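Local atomic coordinates of serpin (Taeniopygia guttata, PDB entry 5HGC), a protein that may inhibit serine proteases, as many serpins do, and binds a cortisol-type steroid in a pocket of its fold. Residues A16-T27 against E249-I257; H78-N89 against A119-A127. One frame throughout, in Å; residues are numbered along the deposited sequence. Where two conformers were deposited one is given.

Contact 1: residues A16-T27 against E249-I257; sequences ADFAFQFFREVT and EQTLDKETI. With HCY ((11alpha,14beta)-11,17,21-trihydroxypregn-4-ene-3,20-dione), chain B.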
loop_
_atom_site.group_PDB
_atom_site.type_symbol
_atom_site.label_atom_id
_atom_site.label_comp_id
_atom_site.label_asym_id
_atom_site.label_seq_id
_atom_site.Cartn_x
_atom_site.Cartn_y
_atom_site.Cartn_z
ATOM N N ALA A 16 0.024 10.881 -2.852
ATOM C CA ALA A 16 -0.047 10.253 -4.192
ATOM C C ALA A 16 1.253 10.345 -4.927
ATOM O O ALA A 16 1.715 9.350 -5.475
ATOM C CB ALA A 16 -1.191 10.827 -5.018
ATOM N N ASP A 17 1.896 11.513 -4.890
ATOM C CA ASP A 17 3.270 11.656 -5.462
ATOM C C ASP A 17 4.210 10.637 -4.889
ATOM O O ASP A 17 4.898 9.942 -5.630
ATOM C CB ASP A 17 3.842 13.054 -5.240
ATOM C CG ASP A 17 3.096 14.149 -6.023
ATOM O OD1 ASP A 17 2.470 13.880 -7.087
ATOM O OD2 ASP A 17 3.163 15.316 -5.583
ATOM N N PHE A 18 4.231 10.519 -3.569
ATOM C CA PHE A 18 5.156 9.591 -2.926
ATOM C C PHE A 18 4.827 8.175 -3.416
ATOM O O PHE A 18 5.741 7.415 -3.785
ATOM C CB PHE A 18 5.134 9.687 -1.344
ATOM C CG PHE A 18 5.838 8.526 -0.670
ATOM C CD1 PHE A 18 7.242 8.455 -0.652
ATOM C CD2 PHE A 18 5.114 7.456 -0.176
ATOM C CE1 PHE A 18 7.905 7.342 -0.124
ATOM C CE2 PHE A 18 5.763 6.335 0.368
ATOM C CZ PHE A 18 7.167 6.274 0.399
ATOM N N ALA A 19 3.527 7.841 -3.422
ATOM C CA ALA A 19 3.059 6.513 -3.763
ATOM C C ALA A 19 3.600 6.123 -5.116
ATOM O O ALA A 19 4.133 5.003 -5.271
ATOM C CB ALA A 19 1.523 6.446 -3.789
ATOM N N PHE A 20 3.471 7.025 -6.093
ATOM C CA PHE A 20 3.974 6.692 -7.418
ATOM C C PHE A 20 5.498 6.822 -7.681
ATOM O O PHE A 20 6.045 5.997 -8.444
ATOM C CB PHE A 20 3.056 7.252 -8.520
ATOM C CG PHE A 20 1.653 6.718 -8.407
ATOM C CD1 PHE A 20 1.378 5.385 -8.725
ATOM C CD2 PHE A 20 0.637 7.508 -7.878
ATOM C CE1 PHE A 20 0.095 4.865 -8.549
ATOM C CE2 PHE A 20 -0.644 6.989 -7.697
ATOM C CZ PHE A 20 -0.923 5.672 -8.033
ATOM N N GLN A 21 6.210 7.763 -7.032
ATOM C CA GLN A 21 7.695 7.684 -7.146
ATOM C C GLN A 21 8.208 6.381 -6.599
ATOM O O GLN A 21 9.124 5.774 -7.169
ATOM C CB GLN A 21 8.445 8.785 -6.427
ATOM C CG GLN A 21 8.057 10.165 -6.855
ATOM C CD GLN A 21 8.481 11.188 -5.840
ATOM O OE1 GLN A 21 9.570 11.050 -5.223
ATOM N NE2 GLN A 21 7.627 12.231 -5.646
ATOM N N PHE A 22 7.624 5.956 -5.485
ATOM C CA PHE A 22 8.065 4.739 -4.868
ATOM C C PHE A 22 7.908 3.620 -5.875
ATOM O O PHE A 22 8.880 2.842 -6.071
ATOM C CB PHE A 22 7.297 4.449 -3.578
ATOM C CG PHE A 22 7.848 3.290 -2.802
ATOM C CD1 PHE A 22 7.488 1.990 -3.111
ATOM C CD2 PHE A 22 8.725 3.506 -1.723
ATOM C CE1 PHE A 22 8.017 0.915 -2.387
ATOM C CE2 PHE A 22 9.234 2.442 -0.984
ATOM C CZ PHE A 22 8.904 1.138 -1.325
ATOM N N PHE A 23 6.699 3.543 -6.479
ATOM C CA PHE A 23 6.365 2.571 -7.528
ATOM C C PHE A 23 7.358 2.563 -8.705
ATOM O O PHE A 23 7.832 1.471 -9.082
ATOM C CB PHE A 23 4.956 2.813 -8.095
ATOM C CG PHE A 23 4.499 1.742 -9.049
ATOM C CD1 PHE A 23 4.368 0.411 -8.632
ATOM C CD2 PHE A 23 4.245 2.036 -10.375
ATOM C CE1 PHE A 23 3.932 -0.603 -9.492
ATOM C CE2 PHE A 23 3.822 1.013 -11.250
ATOM C CZ PHE A 23 3.654 -0.304 -10.804
ATOM N N ARG A 24 7.664 3.759 -9.262
ATOM C CA ARG A 24 8.649 3.904 -10.361
ATOM C C ARG A 24 9.990 3.308 -9.987
ATOM O O ARG A 24 10.519 2.509 -10.756
ATOM C CB ARG A 24 8.733 5.343 -10.960
ATOM C CG ARG A 24 7.366 5.800 -11.522
ATOM C CD ARG A 24 7.364 7.036 -12.390
ATOM N NE ARG A 24 7.639 8.285 -11.674
ATOM C CZ ARG A 24 6.776 8.953 -10.892
ATOM N NH1 ARG A 24 5.549 8.494 -10.663
ATOM N NH2 ARG A 24 7.150 10.090 -10.310
ATOM N N GLU A 25 10.470 3.628 -8.774
ATOM C CA GLU A 25 11.736 3.128 -8.204
ATOM C C GLU A 25 11.793 1.639 -8.064
ATOM O O GLU A 25 12.759 1.010 -8.493
ATOM C CB GLU A 25 12.038 3.738 -6.825
ATOM C CG GLU A 25 12.613 5.149 -6.818
ATOM C CD GLU A 25 13.942 5.312 -7.595
ATOM O OE1 GLU A 25 14.693 4.313 -7.879
ATOM O OE2 GLU A 25 14.229 6.495 -7.902
ATOM N N VAL A 26 10.761 1.062 -7.464
ATOM C CA VAL A 26 10.757 -0.365 -7.156
ATOM C C VAL A 26 10.650 -1.254 -8.408
ATOM O O VAL A 26 11.218 -2.342 -8.436
ATOM C CB VAL A 26 9.719 -0.699 -6.042
ATOM C CG1 VAL A 26 8.276 -0.555 -6.524
ATOM C CG2 VAL A 26 9.980 -2.071 -5.424
ATOM N N THR A 27 9.945 -0.779 -9.438
ATOM C CA THR A 27 9.800 -1.536 -10.702
ATOM C C THR A 27 11.114 -1.550 -11.532
ATOM O O THR A 27 11.404 -2.538 -12.208
ATOM C CB THR A 27 8.584 -1.083 -11.552
ATOM O OG1 THR A 27 8.642 0.336 -11.768
ATOM C CG2 THR A 27 7.296 -1.437 -10.849
ATOM N N GLU A 249 4.516 1.608 -16.251
ATOM C CA GLU A 249 5.416 1.776 -15.078
ATOM C C GLU A 249 6.136 3.121 -15.027
ATOM O O GLU A 249 6.096 3.780 -13.995
ATOM C CB GLU A 249 6.498 0.699 -15.017
ATOM C CG GLU A 249 5.973 -0.677 -14.725
ATOM C CD GLU A 249 7.034 -1.758 -14.891
ATOM O OE1 GLU A 249 8.171 -1.487 -15.356
ATOM O OE2 GLU A 249 6.719 -2.907 -14.531
ATOM N N GLN A 250 6.784 3.519 -16.128
ATOM C CA GLN A 250 7.640 4.716 -16.142
ATOM C C GLN A 250 6.866 6.034 -16.159
ATOM O O GLN A 250 7.419 7.086 -15.904
ATOM C CB GLN A 250 8.624 4.692 -17.322
ATOM C CG GLN A 250 9.811 3.728 -17.212
ATOM C CD GLN A 250 10.336 3.237 -18.598
ATOM O OE1 GLN A 250 10.006 3.783 -19.684
ATOM N NE2 GLN A 250 11.128 2.179 -18.561
ATOM N N THR A 251 5.588 5.985 -16.468
ATOM C CA THR A 251 4.772 7.188 -16.625
ATOM C C THR A 251 3.864 7.359 -15.428
ATOM O O THR A 251 3.484 8.477 -15.105
ATOM C CB THR A 251 3.817 6.960 -17.816
ATOM O OG1 THR A 251 4.564 6.394 -18.882
ATOM C CG2 THR A 251 3.000 8.233 -18.261
ATOM N N LEU A 252 3.455 6.242 -14.821
ATOM C CA LEU A 252 2.282 6.253 -13.959
ATOM C C LEU A 252 2.496 7.271 -12.818
ATOM O O LEU A 252 3.497 7.239 -12.097
ATOM C CB LEU A 252 1.960 4.836 -13.462
ATOM C CG LEU A 252 0.753 4.750 -12.518
ATOM C CD1 LEU A 252 -0.583 5.020 -13.208
ATOM C CD2 LEU A 252 0.749 3.399 -11.806
ATOM N N ASP A 253 1.587 8.212 -12.705
ATOM C CA ASP A 253 1.715 9.229 -11.685
ATOM C C ASP A 253 0.280 9.643 -11.360
ATOM O O ASP A 253 -0.663 9.115 -11.972
ATOM C CB ASP A 253 2.580 10.399 -12.184
ATOM C CG ASP A 253 1.914 11.206 -13.344
ATOM O OD1 ASP A 253 0.934 10.707 -13.952
ATOM O OD2 ASP A 253 2.368 12.343 -13.662
ATOM N N LYS A 254 0.093 10.587 -10.451
ATOM C CA LYS A 254 -1.237 10.909 -9.998
ATOM C C LYS A 254 -2.091 11.653 -11.015
ATOM O O LYS A 254 -3.319 11.706 -10.892
ATOM C CB LYS A 254 -1.178 11.687 -8.698
ATOM C CG LYS A 254 -0.545 13.049 -8.798
ATOM C CD LYS A 254 -1.229 13.964 -7.786
ATOM C CE LYS A 254 -0.250 14.982 -7.221
ATOM N NZ LYS A 254 0.684 15.604 -8.215
ATOM N N GLU A 255 -1.436 12.241 -12.009
ATOM C CA GLU A 255 -2.110 12.939 -13.077
ATOM C C GLU A 255 -2.758 11.889 -13.998
ATOM O O GLU A 255 -3.935 12.051 -14.361
ATOM C CB GLU A 255 -1.132 13.847 -13.827
ATOM C CG GLU A 255 -0.715 15.145 -13.118
ATOM C CD GLU A 255 0.253 15.004 -11.915
ATOM O OE1 GLU A 255 1.167 14.118 -11.816
ATOM O OE2 GLU A 255 0.084 15.851 -11.027
ATOM N N THR A 256 -2.024 10.821 -14.331
ATOM C CA THR A 256 -2.597 9.668 -15.017
ATOM C C THR A 256 -3.855 9.138 -14.296
ATOM O O THR A 256 -4.887 8.852 -14.947
ATOM C CB THR A 256 -1.592 8.526 -15.090
ATOM O OG1 THR A 256 -0.382 8.985 -15.683
ATOM C CG2 THR A 256 -2.119 7.395 -15.939
ATOM N N ILE A 257 -3.780 9.025 -12.955
ATOM C CA ILE A 257 -4.917 8.541 -12.163
ATOM C C ILE A 257 -6.114 9.485 -12.323
ATOM O O ILE A 257 -7.221 9.004 -12.562
ATOM C CB ILE A 257 -4.592 8.273 -10.665
ATOM C CG1 ILE A 257 -3.423 7.263 -10.482
ATOM C CG2 ILE A 257 -5.830 7.767 -9.956
ATOM C CD1 ILE A 257 -3.644 5.906 -11.146
HETATM C C1 HCY B . -6.535 13.341 -7.785
HETATM C C2 HCY B . -5.346 14.297 -7.798
HETATM C C3 HCY B . -4.464 14.121 -6.583
HETATM C C4 HCY B . -4.592 12.921 -5.722
HETATM C C5 HCY B . -5.232 11.840 -6.184
HETATM C C6 HCY B . -4.968 10.499 -5.536
HETATM C C7 HCY B . -6.303 9.778 -5.243
HETATM C C8 HCY B . -7.355 9.829 -6.358
HETATM C C9 HCY B . -7.537 11.282 -6.847
HETATM C C10 HCY B . -6.217 11.914 -7.344
HETATM C C12 HCY B . -10.088 10.790 -7.331
HETATM C C11 HCY B . -8.791 11.509 -7.763
HETATM C C13 HCY B . -9.816 9.318 -6.896
HETATM C C14 HCY B . -8.691 9.324 -5.859
HETATM C C15 HCY B . -8.814 8.000 -5.144
HETATM C C16 HCY B . -10.304 7.685 -5.122
HETATM C C17 HCY B . -10.982 8.686 -6.092
HETATM C C18 HCY B . -9.491 8.372 -8.089
HETATM C C19 HCY B . -5.534 11.169 -8.512
HETATM C C20 HCY B . -12.090 8.055 -6.915
HETATM C C21 HCY B . -13.312 8.860 -7.304
HETATM O O1 HCY B . -3.602 14.947 -6.360
HETATM O O2 HCY B . -8.381 10.993 -9.033
HETATM O O3 HCY B . -11.683 9.691 -5.324
HETATM O O4 HCY B . -12.014 6.892 -7.279
HETATM O O5 HCY B . -13.584 8.425 -8.635
#

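Contact 2: residues H78-N89 against A119-A127; sequences HEGFHNLIHMLN and AKALYQLEA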
loop_
_atom_site.group_PDB
_atom_site.type_symbol
_atom_site.label_atom_id
_atom_site.label_comp_id
_atom_site.label_asym_id
_atom_site.label_seq_id
_atom_site.Cartn_x
_atom_site.Cartn_y
_atom_site.Cartn_z
ATOM N N HIS A 78 1.296 15.797 10.623
ATOM C CA HIS A 78 0.943 14.842 11.692
ATOM C C HIS A 78 -0.567 14.825 11.942
ATOM O O HIS A 78 -1.165 13.756 12.184
ATOM C CB HIS A 78 1.728 15.097 12.977
ATOM C CG HIS A 78 3.213 15.010 12.814
ATOM N ND1 HIS A 78 3.857 13.867 12.391
ATOM C CD2 HIS A 78 4.191 15.921 13.030
ATOM C CE1 HIS A 78 5.161 14.084 12.312
ATOM N NE2 HIS A 78 5.394 15.322 12.699
ATOM N N GLU A 79 -1.204 15.985 11.836
ATOM C CA GLU A 79 -2.666 16.063 12.007
ATOM C C GLU A 79 -3.339 15.273 10.909
ATOM O O GLU A 79 -4.283 14.496 11.180
ATOM C CB GLU A 79 -3.139 17.491 11.905
ATOM C CG GLU A 79 -3.542 18.077 13.230
ATOM C CD GLU A 79 -3.279 19.573 13.293
ATOM O OE1 GLU A 79 -3.410 20.277 12.250
ATOM O OE2 GLU A 79 -2.933 20.038 14.405
ATOM N N GLY A 80 -2.815 15.484 9.684
ATOM C CA GLY A 80 -3.229 14.832 8.465
ATOM C C GLY A 80 -3.180 13.332 8.611
ATOM O O GLY A 80 -4.212 12.639 8.367
ATOM N N PHE A 81 -2.002 12.819 9.021
ATOM C CA PHE A 81 -1.830 11.390 9.104
ATOM C C PHE A 81 -2.619 10.836 10.271
ATOM O O PHE A 81 -3.130 9.732 10.171
ATOM C CB PHE A 81 -0.373 11.001 9.242
ATOM C CG PHE A 81 0.374 11.032 7.968
ATOM C CD1 PHE A 81 0.098 10.078 6.945
ATOM C CD2 PHE A 81 1.388 12.007 7.755
ATOM C CE1 PHE A 81 0.801 10.136 5.727
ATOM C CE2 PHE A 81 2.099 12.044 6.543
ATOM C CZ PHE A 81 1.813 11.104 5.538
ATOM N N HIS A 82 -2.748 11.580 11.374
ATOM C CA HIS A 82 -3.627 11.044 12.415
ATOM C C HIS A 82 -5.092 10.883 11.892
ATOM O O HIS A 82 -5.862 9.930 12.204
ATOM C CB HIS A 82 -3.617 11.911 13.677
ATOM C CG HIS A 82 -4.662 11.490 14.652
ATOM N ND1 HIS A 82 -4.577 10.306 15.358
ATOM C CD2 HIS A 82 -5.872 12.012 14.946
ATOM C CE1 HIS A 82 -5.677 10.132 16.069
ATOM N NE2 HIS A 82 -6.470 11.163 15.856
ATOM N N ASN A 83 -5.510 11.863 11.117
ATOM C CA ASN A 83 -6.877 11.850 10.636
ATOM C C ASN A 83 -7.033 10.699 9.639
ATOM O O ASN A 83 -8.019 9.944 9.694
ATOM C CB ASN A 83 -7.213 13.220 10.057
ATOM C CG ASN A 83 -8.628 13.332 9.510
ATOM O OD1 ASN A 83 -8.795 14.075 8.585
ATOM N ND2 ASN A 83 -9.631 12.637 10.075
ATOM N N LEU A 84 -6.030 10.536 8.787
ATOM C CA LEU A 84 -6.007 9.433 7.859
ATOM C C LEU A 84 -6.053 8.066 8.535
ATOM O O LEU A 84 -6.924 7.260 8.189
ATOM C CB LEU A 84 -4.787 9.585 6.956
ATOM C CG LEU A 84 -4.508 8.631 5.813
ATOM C CD1 LEU A 84 -5.722 8.539 4.861
ATOM C CD2 LEU A 84 -3.299 9.250 5.143
ATOM N N ILE A 85 -5.171 7.784 9.510
ATOM C CA ILE A 85 -5.181 6.455 10.150
ATOM C C ILE A 85 -6.485 6.238 10.879
ATOM O O ILE A 85 -7.050 5.138 10.860
ATOM C CB ILE A 85 -4.050 6.227 11.186
ATOM C CG1 ILE A 85 -2.718 6.585 10.625
ATOM C CG2 ILE A 85 -3.932 4.754 11.638
ATOM C CD1 ILE A 85 -1.771 6.888 11.764
ATOM N N HIS A 86 -6.952 7.280 11.546
ATOM C CA HIS A 86 -8.199 7.169 12.273
ATOM C C HIS A 86 -9.336 6.727 11.319
ATOM O O HIS A 86 -10.102 5.813 11.617
ATOM C CB HIS A 86 -8.504 8.489 13.008
ATOM C CG HIS A 86 -9.778 8.455 13.793
ATOM N ND1 HIS A 86 -11.011 8.734 13.230
ATOM C CD2 HIS A 86 -10.017 8.144 15.089
ATOM C CE1 HIS A 86 -11.953 8.600 14.144
ATOM N NE2 HIS A 86 -11.375 8.246 15.281
ATOM N N MET A 87 -9.399 7.341 10.145
ATOM C CA MET A 87 -10.450 6.995 9.197
ATOM C C MET A 87 -10.331 5.652 8.565
ATOM O O MET A 87 -11.344 4.968 8.461
ATOM C CB MET A 87 -10.592 8.060 8.154
ATOM C CG MET A 87 -11.171 9.265 8.874
ATOM S SD MET A 87 -11.690 10.548 7.773
ATOM C CE MET A 87 -13.203 9.710 7.217
ATOM N N LEU A 88 -9.098 5.271 8.200
ATOM C CA LEU A 88 -8.805 3.966 7.632
ATOM C C LEU A 88 -8.974 2.813 8.609
ATOM O O LEU A 88 -9.428 1.713 8.223
ATOM C CB LEU A 88 -7.395 3.940 7.029
ATOM C CG LEU A 88 -7.179 4.947 5.909
ATOM C CD1 LEU A 88 -5.712 4.895 5.510
ATOM C CD2 LEU A 88 -8.143 4.677 4.754
ATOM N N ASN A 89 -8.607 3.057 9.867
ATOM C CA ASN A 89 -8.697 2.009 10.873
ATOM C C ASN A 89 -9.968 1.932 11.612
ATOM O O ASN A 89 -10.231 0.877 12.128
ATOM C CB ASN A 89 -7.500 2.005 11.814
ATOM C CG ASN A 89 -6.266 1.454 11.128
ATOM O OD1 ASN A 89 -6.333 1.017 9.965
ATOM N ND2 ASN A 89 -5.133 1.515 11.799
ATOM N N ALA A 119 3.686 9.391 19.583
ATOM C CA ALA A 119 3.573 8.450 18.511
ATOM C C ALA A 119 2.397 7.507 18.765
ATOM O O ALA A 119 1.826 6.997 17.795
ATOM C CB ALA A 119 4.892 7.698 18.279
ATOM N N LYS A 120 2.015 7.267 20.022
ATOM C CA LYS A 120 0.839 6.469 20.246
ATOM C C LYS A 120 -0.418 7.290 19.879
ATOM O O LYS A 120 -1.331 6.796 19.189
ATOM C CB LYS A 120 0.746 5.982 21.681
ATOM C CG LYS A 120 -0.578 5.264 21.975
ATOM C CD LYS A 120 -0.432 4.266 23.091
ATOM C CE LYS A 120 -0.284 2.842 22.539
ATOM N NZ LYS A 120 -1.599 2.201 22.211
ATOM N N ALA A 121 -0.467 8.529 20.334
ATOM C CA ALA A 121 -1.668 9.349 20.151
ATOM C C ALA A 121 -1.868 9.595 18.679
ATOM O O ALA A 121 -2.977 9.396 18.187
ATOM C CB ALA A 121 -1.575 10.685 20.914
ATOM N N LEU A 122 -0.803 9.978 17.970
ATOM C CA LEU A 122 -0.939 10.331 16.561
ATOM C C LEU A 122 -1.030 9.143 15.612
ATOM O O LEU A 122 -1.782 9.173 14.644
ATOM C CB LEU A 122 0.165 11.275 16.113
ATOM C CG LEU A 122 0.114 12.694 16.668
ATOM C CD1 LEU A 122 1.455 13.403 16.382
ATOM C CD2 LEU A 122 -1.051 13.450 16.043
ATOM N N TYR A 123 -0.268 8.095 15.897
ATOM C CA TYR A 123 0.058 7.106 14.893
ATOM C C TYR A 123 -0.256 5.750 15.416
ATOM O O TYR A 123 0.085 4.766 14.783
ATOM C CB TYR A 123 1.528 7.184 14.487
ATOM C CG TYR A 123 1.856 8.391 13.629
ATOM C CD1 TYR A 123 1.515 8.414 12.262
ATOM C CD2 TYR A 123 2.479 9.514 14.163
ATOM C CE1 TYR A 123 1.764 9.540 11.468
ATOM C CE2 TYR A 123 2.761 10.626 13.383
ATOM C CZ TYR A 123 2.381 10.652 12.038
ATOM O OH TYR A 123 2.657 11.745 11.242
ATOM N N GLN A 124 -0.892 5.662 16.586
ATOM C CA GLN A 124 -1.140 4.336 17.208
ATOM C C GLN A 124 0.126 3.421 17.275
ATOM O O GLN A 124 0.010 2.215 17.136
ATOM C CB GLN A 124 -2.293 3.573 16.524
ATOM C CG GLN A 124 -3.520 4.361 15.990
ATOM C CD GLN A 124 -4.462 3.488 15.074
ATOM O OE1 GLN A 124 -4.015 2.533 14.377
ATOM N NE2 GLN A 124 -5.766 3.824 15.069
ATOM N N LEU A 125 1.319 3.983 17.448
ATOM C CA LEU A 125 2.544 3.189 17.560
ATOM C C LEU A 125 2.557 2.250 18.770
ATOM O O LEU A 125 2.246 2.647 19.943
ATOM C CB LEU A 125 3.783 4.084 17.635
ATOM C CG LEU A 125 5.083 3.338 18.028
ATOM C CD1 LEU A 125 5.544 2.448 16.889
ATOM C CD2 LEU A 125 6.224 4.278 18.437
ATOM N N GLU A 126 2.940 1.006 18.477
ATOM C CA GLU A 126 3.380 0.082 19.544
ATOM C C GLU A 126 4.872 -0.034 19.439
ATOM O O GLU A 126 5.363 -0.340 18.342
ATOM C CB GLU A 126 2.772 -1.317 19.407
ATOM C CG GLU A 126 1.266 -1.255 19.537
ATOM C CD GLU A 126 0.563 -2.598 19.559
ATOM O OE1 GLU A 126 1.079 -3.615 19.046
ATOM O OE2 GLU A 126 -0.541 -2.645 20.126
ATOM N N ALA A 127 5.579 0.195 20.553
ATOM C CA ALA A 127 7.051 0.101 20.590
ATOM C C ALA A 127 7.481 -0.997 21.557
ATOM O O ALA A 127 6.871 -1.159 22.625
ATOM C CB ALA A 127 7.617 1.430 21.048
#

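Contact 1: residues A16-T27 against E249-I257
Phe20 meets Leu252 and Ile257 with different parts of its ring: CE1 lies 3.6 Å from Leu252 CD2, while CZ lies 3.8 Å from Ile257 CG1. The Leu252 branch comes in obliquely and the isoleucine at about a right angle, and Phe20 CG, anti to its own carbonyl carbon (chi1 -59°), sends the ring toward both. Leu252 CD2 is shared with Phe23, whose CE2 approaches to 3.9 Å; Leu356 of strand 355-361 backs both Phe23 and Leu252.

A polar border runs along this apolar strip. Arg24, bent at its third torsion, brings NH1 to Leu252 O at 2.8 Å; the oxygen lies near the guanidinium plane, but the 128° angle at hydrogen makes the bond weak. At the far end Thr27 CB rests 3.7 Å from Glu249 CD, the carboxylate itself being paired with Lys372. Asp253 caps helix 254-263: its OD1 takes Thr256 N at 3.0 Å and, from the opposite face of the carboxylate, Thr256 OG1.

Lys254, its CG lodged between backbone N and carbonyl carbon (chi1 65°) and its chain bent beyond, brings NZ to the syn lone pair of Asp17 OD1 at 2.7 Å; NZ also pairs with Glu255, while the methylenes pass beside steroid atom O1. Without the ammonium, as with an alanine here, Asp17 and Glu255 would probably be left as neighbouring like charges with no shared partner, and a gap would open beside the steroid. The chemistry thus implies an apolar zone, Phe20 and Phe23 on Leu252 and Ile257, and a charged one beside the steroid pocket, whose wall includes Ala16, Lys254 and Ile257.

Contact 2: residues H78-N89 against A119-A127
Tyr123 enters between His78, Phe81 and Ile85, and this is the tight part of the contact. Its CE1 comes within 3.4 Å of Phe81 CB, and CD1 lies 3.7 Å from Ile85 CD1, the isoleucine crossing at about a right angle. Tyr123 OH ends 2.7 Å from His78 ND1, in a hydrogen bond made near the planes of both rings; those planes stand 89° apart and the rings meet at their edges, without stacking. Ala47 and Met48 of helix 39-52 close on the tyrosine too. Leu122, partly exposed, marks the boundary of this part, laying CD1 on His78 CB at 3.8 Å.

The outer side is looser and polar. His82, whose CG stands anti to the backbone N (chi1 171°), directs ND1 to Leu122 O at 3.1 Å, with the donor lying above the carbonyl plane. Farther along, exposed Gln124 offers OE1 to Asn89 ND2 at 3.0 Å, with the amide planes only 28° apart; Asn89 ND2 also bonds to Met99 O.

The buried phenol is therefore satisfied by a histidine, and bonds at both ring nitrogens, to Tyr123 OH and Glu74, would be expected to fix the rotation of the imidazole, which lines the amino-sugar pocket.

Contacts 1 and 2 do not touch: their centres are 24 Å apart and their nearest atoms about 8 Å. Each borders a different bound molecule. In contact 1 Ile257 CG2 lies 3.7 Å from steroid C19, and Asn365, Arg226 and Ser261 add hydrogen bonds to the steroid; in contact 2 the side chain of His78 is about 4 Å from the amino sugar. The two are joined through common neighbours: helix 12-29, which carries residues 16-27, also meets Phe81 and Leu84 through Asn15, and helix 39-52 packs on Phe18 and Phe22, on another side of helix 12-29, and on His78, Phe81 and Tyr123 of contact 2.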